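Local structure of ADP-ribosylglycohydrolase (Thermus thermophilus, 2YZV) at residues Phe36-Glu41 with Ala245-Gly250; Leu63-Ser68 with Asp81-Trp86; Phe74-Gln79 with Asp117-Asp122; His199-Arg204 with Tyr220-Leu225; Arg236-Gly241 with Ala271-Trp276. The protein belongs to the ADP-ribosylglycohydrolase family, whose all-helical fold here carries two bound magnesium ions. All coordinates share one frame; numbering follows the deposited sequence.

Interaction 1: Phe36-Glu41 with Ala245-Gly250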
# COMPACT_ATOMS: atom_id res chain seq x y z
N PHE A 36 -14.25 4.79 19.36
CA PHE A 36 -13.20 4.12 20.13
C PHE A 36 -12.08 5.08 20.50
O PHE A 36 -11.83 6.06 19.80
CB PHE A 36 -12.64 2.95 19.32
CG PHE A 36 -12.10 3.35 17.97
CD1 PHE A 36 -10.78 3.76 17.84
CD2 PHE A 36 -12.92 3.35 16.85
CE1 PHE A 36 -10.27 4.17 16.60
CE2 PHE A 36 -12.43 3.75 15.61
CZ PHE A 36 -11.10 4.16 15.48
N PRO A 37 -11.39 4.82 21.62
CA PRO A 37 -10.28 5.65 22.10
C PRO A 37 -9.17 5.74 21.07
O PRO A 37 -8.91 4.78 20.34
CB PRO A 37 -9.83 4.94 23.37
CG PRO A 37 -11.11 4.33 23.87
CD PRO A 37 -11.70 3.76 22.60
N GLU A 38 -8.49 6.88 21.00
CA GLU A 38 -7.42 7.05 20.03
C GLU A 38 -6.37 5.95 20.10
O GLU A 38 -5.80 5.68 21.15
CB GLU A 38 -6.71 8.40 20.21
CG GLU A 38 -5.50 8.53 19.27
CD GLU A 38 -4.71 9.81 19.48
OE1 GLU A 38 -4.49 10.19 20.65
OE2 GLU A 38 -4.29 10.42 18.48
N VAL A 39 -6.14 5.33 18.95
CA VAL A 39 -5.14 4.28 18.84
C VAL A 39 -3.80 5.00 18.66
O VAL A 39 -3.67 5.86 17.79
CB VAL A 39 -5.39 3.40 17.60
CG1 VAL A 39 -4.28 2.38 17.45
CG2 VAL A 39 -6.73 2.70 17.73
N ARG A 40 -2.82 4.64 19.48
CA ARG A 40 -1.51 5.27 19.41
C ARG A 40 -0.33 4.30 19.42
O ARG A 40 0.77 4.65 18.99
CB ARG A 40 -1.34 6.24 20.59
CG ARG A 40 -2.41 7.32 20.68
CD ARG A 40 -2.30 8.09 21.99
NE ARG A 40 -1.04 8.82 22.12
CZ ARG A 40 -0.67 9.84 21.35
NH1 ARG A 40 -1.46 10.27 20.38
NH2 ARG A 40 0.50 10.43 21.56
N GLU A 41 -0.55 3.08 19.91
CA GLU A 41 0.54 2.12 19.98
C GLU A 41 0.19 0.74 19.44
O GLU A 41 -0.97 0.45 19.14
CB GLU A 41 1.02 1.98 21.43
CG GLU A 41 1.42 3.29 22.10
CD GLU A 41 2.44 4.08 21.30
OE1 GLU A 41 3.29 3.46 20.64
OE2 GLU A 41 2.39 5.33 21.35
N ALA A 245 -4.63 8.40 10.16
CA ALA A 245 -5.13 7.39 9.23
C ALA A 245 -5.87 6.24 9.89
O ALA A 245 -7.00 5.93 9.51
CB ALA A 245 -3.98 6.84 8.39
N VAL A 246 -5.26 5.61 10.88
CA VAL A 246 -5.91 4.47 11.49
C VAL A 246 -7.11 4.82 12.35
O VAL A 246 -8.03 4.02 12.48
CB VAL A 246 -4.92 3.60 12.31
CG1 VAL A 246 -3.80 3.11 11.40
CG2 VAL A 246 -4.37 4.38 13.49
N ASN A 247 -7.13 6.03 12.92
CA ASN A 247 -8.26 6.41 13.75
C ASN A 247 -9.53 6.76 12.98
O ASN A 247 -10.53 7.16 13.57
CB ASN A 247 -7.85 7.51 14.72
CG ASN A 247 -7.12 6.95 15.93
OD1 ASN A 247 -7.73 6.30 16.79
ND2 ASN A 247 -5.81 7.16 15.99
N LEU A 248 -9.48 6.60 11.66
CA LEU A 248 -10.66 6.82 10.83
C LEU A 248 -11.50 5.56 10.96
O LEU A 248 -12.68 5.55 10.61
CB LEU A 248 -10.27 6.99 9.36
CG LEU A 248 -9.53 8.27 8.96
CD1 LEU A 248 -9.14 8.16 7.50
CD2 LEU A 248 -10.42 9.49 9.19
N GLY A 249 -10.88 4.50 11.46
CA GLY A 249 -11.59 3.24 11.62
C GLY A 249 -11.89 2.62 10.27
O GLY A 249 -11.19 2.87 9.29
N GLY A 250 -12.95 1.81 10.21
CA GLY A 250 -13.31 1.17 8.96
C GLY A 250 -12.21 0.24 8.48
O GLY A 250 -11.70 -0.57 9.26
O HOH W 1 -10.25 7.16 17.92

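Interaction 2: Leu63-Ser68 with Asp81-Trp86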
# COMPACT_ATOMS: atom_id res chain seq x y z
N LEU A 63 4.44 -9.15 0.63
CA LEU A 63 5.59 -10.03 0.78
C LEU A 63 5.67 -11.01 -0.39
O LEU A 63 6.76 -11.29 -0.90
CB LEU A 63 5.53 -10.80 2.10
CG LEU A 63 5.73 -9.95 3.36
CD1 LEU A 63 5.51 -10.79 4.60
CD2 LEU A 63 7.14 -9.37 3.36
N CYS A 64 4.52 -11.53 -0.80
CA CYS A 64 4.47 -12.46 -1.92
C CYS A 64 4.95 -11.78 -3.20
O CYS A 64 5.75 -12.34 -3.94
CB CYS A 64 3.04 -12.97 -2.13
SG CYS A 64 2.47 -14.09 -0.85
N LEU A 65 4.43 -10.58 -3.44
CA LEU A 65 4.82 -9.82 -4.62
C LEU A 65 6.31 -9.53 -4.59
O LEU A 65 6.99 -9.65 -5.60
CB LEU A 65 4.03 -8.50 -4.68
CG LEU A 65 4.37 -7.52 -5.80
CD1 LEU A 65 4.17 -8.17 -7.17
CD2 LEU A 65 3.49 -6.28 -5.68
N ALA A 66 6.81 -9.15 -3.41
CA ALA A 66 8.22 -8.85 -3.24
C ALA A 66 9.07 -10.05 -3.64
O ALA A 66 10.03 -9.92 -4.41
CB ALA A 66 8.51 -8.46 -1.79
N GLU A 67 8.72 -11.23 -3.12
CA GLU A 67 9.48 -12.43 -3.44
C GLU A 67 9.38 -12.78 -4.92
O GLU A 67 10.35 -13.23 -5.52
CB GLU A 67 9.01 -13.60 -2.58
CG GLU A 67 9.19 -13.36 -1.09
CD GLU A 67 9.19 -14.64 -0.28
OE1 GLU A 67 8.26 -15.45 -0.43
OE2 GLU A 67 10.14 -14.84 0.52
N SER A 68 8.20 -12.58 -5.50
CA SER A 68 8.01 -12.87 -6.92
C SER A 68 8.91 -12.00 -7.79
O SER A 68 9.55 -12.49 -8.73
CB SER A 68 6.54 -12.65 -7.31
OG SER A 68 6.30 -13.02 -8.66
N ASP A 81 0.50 -17.47 -8.64
CA ASP A 81 0.80 -18.80 -8.13
C ASP A 81 1.07 -18.65 -6.63
O ASP A 81 0.63 -19.46 -5.82
CB ASP A 81 2.04 -19.40 -8.80
CG ASP A 81 1.79 -19.81 -10.24
OD1 ASP A 81 0.67 -20.26 -10.55
OD2 ASP A 81 2.73 -19.69 -11.06
N ARG A 82 1.80 -17.59 -6.27
CA ARG A 82 2.13 -17.35 -4.88
C ARG A 82 0.91 -16.92 -4.05
O ARG A 82 0.72 -17.42 -2.94
CB ARG A 82 3.22 -16.29 -4.77
CG ARG A 82 4.55 -16.71 -5.38
CD ARG A 82 5.57 -15.58 -5.31
NE ARG A 82 6.80 -15.88 -6.04
CZ ARG A 82 7.73 -16.74 -5.63
NH1 ARG A 82 7.58 -17.38 -4.48
NH2 ARG A 82 8.81 -16.94 -6.37
N TYR A 83 0.09 -16.02 -4.58
CA TYR A 83 -1.10 -15.59 -3.84
C TYR A 83 -2.01 -16.79 -3.59
O TYR A 83 -2.54 -16.96 -2.50
CB TYR A 83 -1.91 -14.54 -4.62
CG TYR A 83 -1.22 -13.23 -4.91
CD1 TYR A 83 -0.27 -12.69 -4.04
CD2 TYR A 83 -1.56 -12.49 -6.05
CE1 TYR A 83 0.33 -11.46 -4.31
CE2 TYR A 83 -0.97 -11.27 -6.32
CZ TYR A 83 -0.03 -10.75 -5.45
OH TYR A 83 0.55 -9.54 -5.73
N LEU A 84 -2.18 -17.61 -4.63
CA LEU A 84 -3.03 -18.79 -4.54
C LEU A 84 -2.50 -19.77 -3.51
O LEU A 84 -3.26 -20.34 -2.72
CB LEU A 84 -3.11 -19.48 -5.91
CG LEU A 84 -3.97 -20.74 -6.01
CD1 LEU A 84 -5.42 -20.41 -5.66
CD2 LEU A 84 -3.88 -21.31 -7.42
N ARG A 85 -1.18 -19.97 -3.52
CA ARG A 85 -0.53 -20.88 -2.59
C ARG A 85 -0.72 -20.40 -1.15
O ARG A 85 -0.86 -21.21 -0.23
CB ARG A 85 0.95 -20.99 -2.94
CG ARG A 85 1.73 -22.02 -2.15
CD ARG A 85 3.02 -22.38 -2.89
NE ARG A 85 3.77 -21.19 -3.27
CZ ARG A 85 4.80 -21.19 -4.12
NH1 ARG A 85 5.19 -22.33 -4.68
NH2 ARG A 85 5.42 -20.06 -4.42
N TRP A 86 -0.73 -19.08 -0.96
CA TRP A 86 -0.91 -18.50 0.36
C TRP A 86 -2.39 -18.56 0.75
O TRP A 86 -2.73 -18.75 1.91
CB TRP A 86 -0.42 -17.05 0.38
CG TRP A 86 -0.83 -16.28 1.60
CD1 TRP A 86 -1.97 -15.54 1.76
CD2 TRP A 86 -0.13 -16.21 2.85
NE1 TRP A 86 -2.02 -15.01 3.02
CE2 TRP A 86 -0.91 -15.41 3.72
CE3 TRP A 86 1.07 -16.76 3.33
CZ2 TRP A 86 -0.52 -15.13 5.03
CZ3 TRP A 86 1.46 -16.48 4.64
CH2 TRP A 86 0.67 -15.68 5.47

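Interaction 3: Phe74-Gln79 with Asp117-Asp122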
# COMPACT_ATOMS: atom_id res chain seq x y z
N PHE A 74 9.08 -9.09 -13.36
CA PHE A 74 7.64 -8.88 -13.40
C PHE A 74 6.96 -10.05 -14.08
O PHE A 74 6.95 -10.16 -15.31
CB PHE A 74 7.31 -7.59 -14.15
CG PHE A 74 5.91 -7.12 -13.94
CD1 PHE A 74 5.55 -6.49 -12.75
CD2 PHE A 74 4.93 -7.36 -14.90
CE1 PHE A 74 4.23 -6.11 -12.52
CE2 PHE A 74 3.61 -6.98 -14.67
CZ PHE A 74 3.26 -6.36 -13.48
N ASP A 75 6.37 -10.93 -13.27
CA ASP A 75 5.71 -12.13 -13.76
C ASP A 75 4.37 -12.33 -13.05
O ASP A 75 4.31 -12.98 -12.00
CB ASP A 75 6.65 -13.32 -13.50
CG ASP A 75 6.12 -14.63 -14.04
OD1 ASP A 75 6.88 -15.62 -13.99
OD2 ASP A 75 4.96 -14.68 -14.49
N PRO A 76 3.28 -11.76 -13.60
CA PRO A 76 1.95 -11.88 -12.99
C PRO A 76 1.52 -13.32 -12.74
O PRO A 76 0.84 -13.61 -11.76
CB PRO A 76 1.05 -11.17 -14.00
CG PRO A 76 1.94 -10.08 -14.51
CD PRO A 76 3.24 -10.84 -14.75
N LYS A 77 1.89 -14.23 -13.64
CA LYS A 77 1.53 -15.62 -13.45
C LYS A 77 2.14 -16.14 -12.15
O LYS A 77 1.46 -16.78 -11.35
CB LYS A 77 2.02 -16.47 -14.63
CG LYS A 77 1.71 -17.95 -14.48
CD LYS A 77 2.19 -18.74 -15.69
CE LYS A 77 1.89 -20.22 -15.51
NZ LYS A 77 0.45 -20.46 -15.23
N ASP A 78 3.41 -15.84 -11.93
CA ASP A 78 4.09 -16.27 -10.71
C ASP A 78 3.51 -15.56 -9.49
O ASP A 78 3.42 -16.14 -8.41
CB ASP A 78 5.59 -16.00 -10.81
CG ASP A 78 6.34 -16.43 -9.56
OD1 ASP A 78 6.68 -15.57 -8.73
OD2 ASP A 78 6.59 -17.65 -9.40
N GLN A 79 3.12 -14.31 -9.66
CA GLN A 79 2.53 -13.56 -8.56
C GLN A 79 1.29 -14.30 -8.08
O GLN A 79 1.11 -14.53 -6.88
CB GLN A 79 2.15 -12.15 -9.01
CG GLN A 79 3.34 -11.24 -9.20
CD GLN A 79 2.99 -9.99 -9.99
OE1 GLN A 79 1.84 -9.54 -9.99
NE2 GLN A 79 3.99 -9.41 -10.65
N ASP A 117 -5.64 -17.69 -16.36
CA ASP A 117 -5.53 -16.26 -16.69
C ASP A 117 -4.99 -15.52 -15.47
O ASP A 117 -5.69 -15.38 -14.47
CB ASP A 117 -6.90 -15.71 -17.08
CG ASP A 117 -6.85 -14.23 -17.45
OD1 ASP A 117 -5.75 -13.64 -17.46
OD2 ASP A 117 -7.93 -13.66 -17.75
N PRO A 118 -3.75 -15.02 -15.53
CA PRO A 118 -3.19 -14.29 -14.39
C PRO A 118 -3.88 -12.97 -14.08
O PRO A 118 -3.88 -12.52 -12.93
CB PRO A 118 -1.72 -14.12 -14.78
CG PRO A 118 -1.79 -14.01 -16.27
CD PRO A 118 -2.79 -15.08 -16.65
N TYR A 119 -4.45 -12.33 -15.10
CA TYR A 119 -5.15 -11.06 -14.90
C TYR A 119 -6.61 -11.40 -14.65
O TYR A 119 -7.49 -11.06 -15.44
CB TYR A 119 -4.98 -10.19 -16.14
CG TYR A 119 -3.53 -9.86 -16.42
CD1 TYR A 119 -2.79 -9.10 -15.53
CD2 TYR A 119 -2.90 -10.34 -17.57
CE1 TYR A 119 -1.44 -8.81 -15.77
CE2 TYR A 119 -1.56 -10.06 -17.82
CZ TYR A 119 -0.84 -9.30 -16.92
OH TYR A 119 0.49 -9.02 -17.16
N ALA A 120 -6.84 -12.07 -13.52
CA ALA A 120 -8.16 -12.55 -13.15
C ALA A 120 -9.10 -11.56 -12.49
O ALA A 120 -10.19 -11.94 -12.06
CB ALA A 120 -8.01 -13.78 -12.27
N GLY A 121 -8.70 -10.30 -12.39
CA GLY A 121 -9.58 -9.32 -11.78
C GLY A 121 -10.76 -9.05 -12.70
O GLY A 121 -10.64 -9.16 -13.92
N ASP A 122 -11.91 -8.72 -12.12
CA ASP A 122 -13.09 -8.41 -12.91
C ASP A 122 -13.54 -6.98 -12.63
O ASP A 122 -13.02 -6.32 -11.73
CB ASP A 122 -14.23 -9.41 -12.61
CG ASP A 122 -14.60 -9.45 -11.15
OD1 ASP A 122 -14.89 -8.39 -10.57
OD2 ASP A 122 -14.62 -10.56 -10.57

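Interaction 4: His199-Arg204 with Tyr220-Leu225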
# COMPACT_ATOMS: atom_id res chain seq x y z
N HIS A 199 -11.54 8.13 -13.90
CA HIS A 199 -12.88 7.85 -13.42
C HIS A 199 -13.29 9.06 -12.57
O HIS A 199 -12.48 9.58 -11.80
CB HIS A 199 -12.85 6.57 -12.58
CG HIS A 199 -14.18 6.16 -12.03
ND1 HIS A 199 -14.76 6.80 -10.96
CD2 HIS A 199 -15.02 5.16 -12.38
CE1 HIS A 199 -15.92 6.21 -10.68
NE2 HIS A 199 -16.09 5.22 -11.53
N PRO A 200 -14.54 9.52 -12.70
CA PRO A 200 -15.02 10.68 -11.94
C PRO A 200 -14.68 10.70 -10.45
O PRO A 200 -14.35 11.75 -9.90
CB PRO A 200 -16.53 10.65 -12.18
CG PRO A 200 -16.62 10.11 -13.56
CD PRO A 200 -15.60 8.99 -13.57
N ALA A 201 -14.77 9.54 -9.80
CA ALA A 201 -14.48 9.46 -8.37
C ALA A 201 -13.01 9.75 -8.09
O ALA A 201 -12.68 10.46 -7.14
CB ALA A 201 -14.84 8.07 -7.84
N LEU A 202 -12.14 9.21 -8.94
CA LEU A 202 -10.71 9.43 -8.76
C LEU A 202 -10.36 10.86 -9.15
O LEU A 202 -9.49 11.48 -8.56
CB LEU A 202 -9.91 8.43 -9.60
CG LEU A 202 -8.40 8.42 -9.37
CD1 LEU A 202 -8.11 8.18 -7.90
CD2 LEU A 202 -7.77 7.34 -10.22
N ARG A 203 -11.07 11.38 -10.15
CA ARG A 203 -10.86 12.75 -10.60
C ARG A 203 -11.13 13.69 -9.43
O ARG A 203 -10.40 14.66 -9.20
CB ARG A 203 -11.80 13.07 -11.77
CG ARG A 203 -11.58 14.42 -12.41
CD ARG A 203 -12.71 14.73 -13.39
NE ARG A 203 -12.81 13.74 -14.46
CZ ARG A 203 -12.04 13.72 -15.55
NH1 ARG A 203 -11.10 14.64 -15.72
NH2 ARG A 203 -12.20 12.77 -16.46
N ARG A 204 -12.20 13.41 -8.68
CA ARG A 204 -12.52 14.26 -7.53
C ARG A 204 -11.42 14.21 -6.48
O ARG A 204 -11.18 15.20 -5.79
CB ARG A 204 -13.87 13.87 -6.91
CG ARG A 204 -15.01 14.77 -7.36
CD ARG A 204 -16.32 14.45 -6.65
NE ARG A 204 -16.94 13.22 -7.14
CZ ARG A 204 -17.53 13.09 -8.33
NH1 ARG A 204 -17.59 14.12 -9.17
NH2 ARG A 204 -18.07 11.93 -8.67
N TYR A 220 -13.17 1.26 -0.76
CA TYR A 220 -13.21 1.62 -2.18
C TYR A 220 -11.87 2.27 -2.52
O TYR A 220 -11.46 3.21 -1.86
CB TYR A 220 -14.38 2.60 -2.39
CG TYR A 220 -14.61 3.10 -3.79
CD1 TYR A 220 -14.77 2.21 -4.86
CD2 TYR A 220 -14.75 4.46 -4.05
CE1 TYR A 220 -15.06 2.66 -6.14
CE2 TYR A 220 -15.05 4.93 -5.32
CZ TYR A 220 -15.20 4.03 -6.36
OH TYR A 220 -15.50 4.49 -7.62
N ALA A 221 -11.19 1.76 -3.56
CA ALA A 221 -9.87 2.27 -3.93
C ALA A 221 -9.69 3.79 -3.95
O ALA A 221 -8.76 4.30 -3.31
CB ALA A 221 -9.43 1.68 -5.28
N PRO A 222 -10.54 4.53 -4.67
CA PRO A 222 -10.36 5.98 -4.68
C PRO A 222 -10.47 6.57 -3.27
O PRO A 222 -9.72 7.49 -2.92
CB PRO A 222 -11.49 6.46 -5.59
CG PRO A 222 -11.66 5.32 -6.55
CD PRO A 222 -11.58 4.12 -5.63
N GLY A 223 -11.40 6.05 -2.48
CA GLY A 223 -11.59 6.54 -1.13
C GLY A 223 -10.43 6.20 -0.21
O GLY A 223 -10.07 6.99 0.67
N THR A 224 -9.83 5.03 -0.41
CA THR A 224 -8.70 4.62 0.41
C THR A 224 -7.52 5.53 0.10
O THR A 224 -6.82 6.00 1.00
CB THR A 224 -8.30 3.17 0.11
OG1 THR A 224 -9.44 2.32 0.33
CG2 THR A 224 -7.16 2.73 1.01
N LEU A 225 -7.30 5.78 -1.19
CA LEU A 225 -6.22 6.66 -1.60
C LEU A 225 -6.44 8.05 -1.01
O LEU A 225 -5.51 8.65 -0.46
CB LEU A 225 -6.17 6.75 -3.13
CG LEU A 225 -5.08 7.65 -3.72
CD1 LEU A 225 -3.70 7.17 -3.27
CD2 LEU A 225 -5.18 7.63 -5.24

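Interaction 5: Arg236-Gly241 with Ala271-Trp276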
# COMPACT_ATOMS: atom_id res chain seq x y z
N ARG A 236 2.21 15.95 10.48
CA ARG A 236 3.47 16.69 10.39
C ARG A 236 4.68 15.76 10.38
O ARG A 236 5.79 16.18 10.04
CB ARG A 236 3.56 17.69 11.54
CG ARG A 236 2.56 18.83 11.41
CD ARG A 236 2.44 19.64 12.69
NE ARG A 236 1.80 18.87 13.75
CZ ARG A 236 1.66 19.29 15.00
NH1 ARG A 236 2.11 20.48 15.36
NH2 ARG A 236 1.05 18.52 15.90
N ASP A 237 4.46 14.51 10.77
CA ASP A 237 5.51 13.50 10.77
C ASP A 237 4.84 12.15 10.55
O ASP A 237 3.62 12.06 10.51
CB ASP A 237 6.31 13.52 12.08
CG ASP A 237 5.43 13.46 13.31
OD1 ASP A 237 4.58 12.55 13.41
OD2 ASP A 237 5.61 14.31 14.21
N PHE A 238 5.65 11.10 10.40
CA PHE A 238 5.10 9.77 10.16
C PHE A 238 4.08 9.34 11.21
O PHE A 238 2.96 8.93 10.89
CB PHE A 238 6.23 8.73 10.11
CG PHE A 238 5.77 7.37 9.68
CD1 PHE A 238 5.86 7.00 8.34
CD2 PHE A 238 5.25 6.47 10.60
CE1 PHE A 238 5.42 5.74 7.92
CE2 PHE A 238 4.81 5.21 10.19
CZ PHE A 238 4.90 4.85 8.84
N GLU A 239 4.48 9.44 12.48
CA GLU A 239 3.62 9.05 13.58
C GLU A 239 2.27 9.77 13.61
O GLU A 239 1.22 9.13 13.70
CB GLU A 239 4.34 9.28 14.91
CG GLU A 239 3.59 8.77 16.13
CD GLU A 239 4.40 8.88 17.40
OE1 GLU A 239 3.94 8.38 18.45
OE2 GLU A 239 5.50 9.47 17.36
N GLU A 240 2.29 11.09 13.52
CA GLU A 240 1.04 11.85 13.57
C GLU A 240 0.10 11.49 12.42
O GLU A 240 -1.10 11.32 12.63
CB GLU A 240 1.32 13.35 13.56
CG GLU A 240 0.06 14.19 13.65
CD GLU A 240 0.33 15.66 13.86
OE1 GLU A 240 1.10 16.24 13.07
OE2 GLU A 240 -0.23 16.24 14.82
N GLY A 241 0.65 11.38 11.21
CA GLY A 241 -0.16 11.03 10.06
C GLY A 241 -0.71 9.62 10.18
O GLY A 241 -1.86 9.36 9.82
N ALA A 271 12.47 7.78 10.53
CA ALA A 271 11.42 8.62 11.09
C ALA A 271 10.25 7.83 11.67
O ALA A 271 9.38 8.40 12.33
CB ALA A 271 10.91 9.60 10.03
N ILE A 272 10.23 6.53 11.42
CA ILE A 272 9.16 5.68 11.95
C ILE A 272 9.49 5.32 13.40
O ILE A 272 10.61 4.91 13.69
CB ILE A 272 9.02 4.38 11.13
CG1 ILE A 272 8.70 4.72 9.67
CG2 ILE A 272 7.93 3.50 11.73
CD1 ILE A 272 8.58 3.50 8.76
N PRO A 273 8.53 5.49 14.32
CA PRO A 273 8.76 5.17 15.73
C PRO A 273 9.47 3.84 15.93
O PRO A 273 9.00 2.80 15.45
CB PRO A 273 7.35 5.17 16.32
CG PRO A 273 6.69 6.27 15.55
CD PRO A 273 7.16 6.01 14.12
N GLY A 274 10.60 3.87 16.62
CA GLY A 274 11.36 2.66 16.86
C GLY A 274 10.57 1.55 17.53
O GLY A 274 10.73 0.38 17.18
N ARG A 275 9.72 1.90 18.48
CA ARG A 275 8.93 0.90 19.18
C ARG A 275 7.96 0.18 18.25
O ARG A 275 7.65 -0.99 18.47
CB ARG A 275 8.17 1.53 20.35
CG ARG A 275 7.21 2.64 19.98
CD ARG A 275 6.61 3.28 21.22
NE ARG A 275 5.62 4.30 20.89
CZ ARG A 275 5.91 5.47 20.33
NH1 ARG A 275 7.16 5.78 20.03
NH2 ARG A 275 4.93 6.33 20.05
N TRP A 276 7.49 0.87 17.21
CA TRP A 276 6.59 0.24 16.25
C TRP A 276 7.37 -0.78 15.42
O TRP A 276 6.90 -1.90 15.19
CB TRP A 276 5.96 1.29 15.32
CG TRP A 276 4.90 2.14 15.98
CD1 TRP A 276 4.42 2.01 17.25
CD2 TRP A 276 4.20 3.25 15.39
NE1 TRP A 276 3.45 2.96 17.49
CE2 TRP A 276 3.30 3.73 16.37
CE3 TRP A 276 4.23 3.87 14.13
CZ2 TRP A 276 2.44 4.82 16.13
CZ3 TRP A 276 3.38 4.95 13.89
CH2 TRP A 276 2.50 5.41 14.89
O HOH W 2 7.30 10.16 13.25

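Interaction 1: Phe36-Glu41 with Ala245-Gly250
Asn-247 clasps the backbone of Val-39 with both ends of its amide. Asn-247 OD1 accepts from Val-39 N at 2.9 Å in a nearly straight bond (171°), met in the carbonyl plane on a lone pair; Asn-247 ND2 returns a bond to Val-39 O at 3.1 Å. Together with a bond from ND2 to Arg-243 O, this pair fixes the rotation of the amide. A water bridges Asn-247 OD1 to Phe-36 O. Asn-247 sits in a type I beta turn, Val-246 to Gly-249, that ends helix 238-246 in this all-helical fold and leads toward the magnesium ligands Asp-251 and Asp-253. Phe-36, its CG wedged between backbone N and carbonyl carbon (chi1 57°), brings CE1 to 3.3 Å from Asn-247 OD1, which lies at the ring edge; ring and amide planes are 19° apart. Glu-38 CG packs 3.6 Å from Asn-247 ND2, while Glu-38 OE1 pairs with Arg-40. Val-39 CB faces Val-246 CG2 at 4.3 Å, and Phe-36 CZ reaches Gly-249 CA at 4.0 Å.

Interaction 2: Leu63-Ser68 with Asp81-Trp86
Cys-64 sits over the neighbouring helix, its CB 3.8 Å from Tyr-83 CE1 and its carbonyl O 3.5 Å from Arg-82 CD. Its SG, anti to the carbonyl carbon (chi1 -71°), is directed instead to Trp-86: it packs 4.3 Å from Trp-86 CB and makes an oblique sulfur-aromatic contact, 5.3 Å from the centroid of the five-membered ring. Leu-65 lies along the Tyr-83 side chain in the same direction, and Leu-65 CB meets Tyr-83 OH at 3.8 Å. The two residues lie on helix 57-72 and helix 76-89, consecutive helices joined by a short turn; their segments pack as a helical hairpin with axes 9.5 Å apart and N-to-C directions at 141°. No hydrogen bond crosses between them, so carbon packing and the reach of Arg-82 carry the contact. The Glu-67 carbonyl O lies over one face of the Arg-82 guanidinium, without a hydrogen bond, and Glu-67 OE1 stands 4.5 Å from Arg-82 NH1, far from the plane of the guanidinium; opposite charges are near without a salt bridge. At Ser-68 the extended Arg-82 chain passes alongside the backbone, Arg-82 NE lying 3.4 Å from Ser-68 CA. Ser-68 OG and Arg-82 NE both bind Asp-78 OD1, one carboxylate oxygen thus joining the hydroxyl of one helix to the guanidinium of the other.

Interaction 3: Phe74-Gln79 with Asp117-Asp122
Pro-76 lies against the phenol end of Tyr-119, approaching the ring obliquely: Pro-76 CG is 3.2 Å from Tyr-119 OH and 3.8 Å from Tyr-119 CZ. Beside it the ring of Pro-118 touches the start of helix 76-89, Pro-118 CB lying 3.8 Å from Lys-77 N and 4.1 Å from Pro-76 CB. At the edge of the Phe-74 ring, Tyr-119 OH is 4.5 Å from Phe-74 CE2. Tyr-119 is positioned by its own loop: Asp-117 OD1 accepts from Tyr-119 N at 3.0 Å, an Asx turn, and Tyr-119 is the centre of an inverse gamma turn. Its CG stands anti to the carbonyl carbon (chi1 -61°), which carries the ring across to the proline. Asp-75 N-caps the helix through a weak bond from Asp-78 N to Asp-75 OD2. The contact joins the N terminus of helix 76-89 to the loop after helix 105-115, and helix 147-156 adjoins both: Arg-153 binds Tyr-119 OH, Arg-156 makes a cation-pi contact with its ring, and Leu-150 touches Phe-74.

Interaction 4: His199-Arg204 with Tyr220-Leu225
Tyr-220 reaches across to the start of helix 200-209 with its hydroxyl OH, which lies 3.5 Å from His-199 CE1 and 3.6 Å from Ala-201 CB. With chi1 at -179° Tyr-220 extends away from its backbone N, placing the ring against Pro-222 of its own segment, whose CD lies over the ring centre, while the methyl of Ala-201 arrives at the ring edge. The OH is hydrogen-bonded to Glu-163 OE2. His-199 is held in place as an N-cap: His-199 ND1 accepts from Ala-201 N at 3.0 Å, 19° out of the imidazole plane. Pro-222 follows with CB, 4.3 Å from Ala-201 CB and 4.4 Å from Leu-202 CD1. One turn on, Leu-225 CD2 meets Leu-202 CD1 at 4.0 Å, branch against branch. The two helix starts run nearly parallel, at 9° with axes 9.3 Å apart. Helix 162-179 packs against both, through Glu-163 at His-199 and Pro-222, Glu-166 at Leu-202 and Val-170 at Leu-225, while Thr-224 touches helix 252-267 at Thr-254, a magnesium ligand.

Interaction 5: Arg236-Gly241 with Ala271-Trp276
Phe-238 and Ile-272 are the residues whose CA atoms come nearest, 6.0 Å apart, where the N-terminal turn of helix 238-246 meets the loop that leads into helix 274-279. In this all-helical fold two helix starts are thus packed together, with Asp-237 and Pro-273 at their N-cap positions; Asp-237 OD1 accepts from Glu-240 N in a nearly straight bond. The Phe-238 ring, CG anti to the backbone N (chi1 -172°), is swung under Ile-272: Ile-272 CG1 stands over the ring centre, 3.7 Å from the Phe-238 centroid and 3° off the normal, a CH-pi contact. At the ring's edge Phe-238 CE2 meets Trp-276 CZ3 at 4.0 Å, rim to rim, and Ala-263 and Tyr-267 of helix 252-267 also touch this ring. Glu-239 runs extended at about a right angle to the indole, its CG 3.7 Å from Trp-276 CH2 and its CB beside Pro-273 CG, which itself lies over one indole face. Glu-239 OE1 faces Arg-243 and, in a weakly angled pairing, Arg-275 NH2; both are less sure because OE1 sits too close to an atom elsewhere in the model. Arg-275 NE also pairs with Glu-41. One water joins the two backbones, accepting from Glu-239 N at 3.0 Å and donating to Ala-271 O at 2.9 Å.

How the interactions relate
From the N terminus, the loop at 36-41 opens the widest closure, sealed at 245-250 by interaction 1; interactions 2, 3 and 4 all nest inside it. Interaction 2 pairs helices 57-72 and 76-89. Interaction 3 crosses it along the chain, linking the start of helix 76-89 to the loop after helix 105-115; the two touch where Ser-68 and Leu-65 pack on Gln-79. Interaction 4 follows in series, joining helices 200-209 and 221-234. Interaction 5 crosses interaction 1: both use helix 238-246, and Glu-41 reaches Arg-275 and Trp-276. Interactions 3 and 5 lie on opposite sides of the chain's centre, their own centres about 34 Å apart.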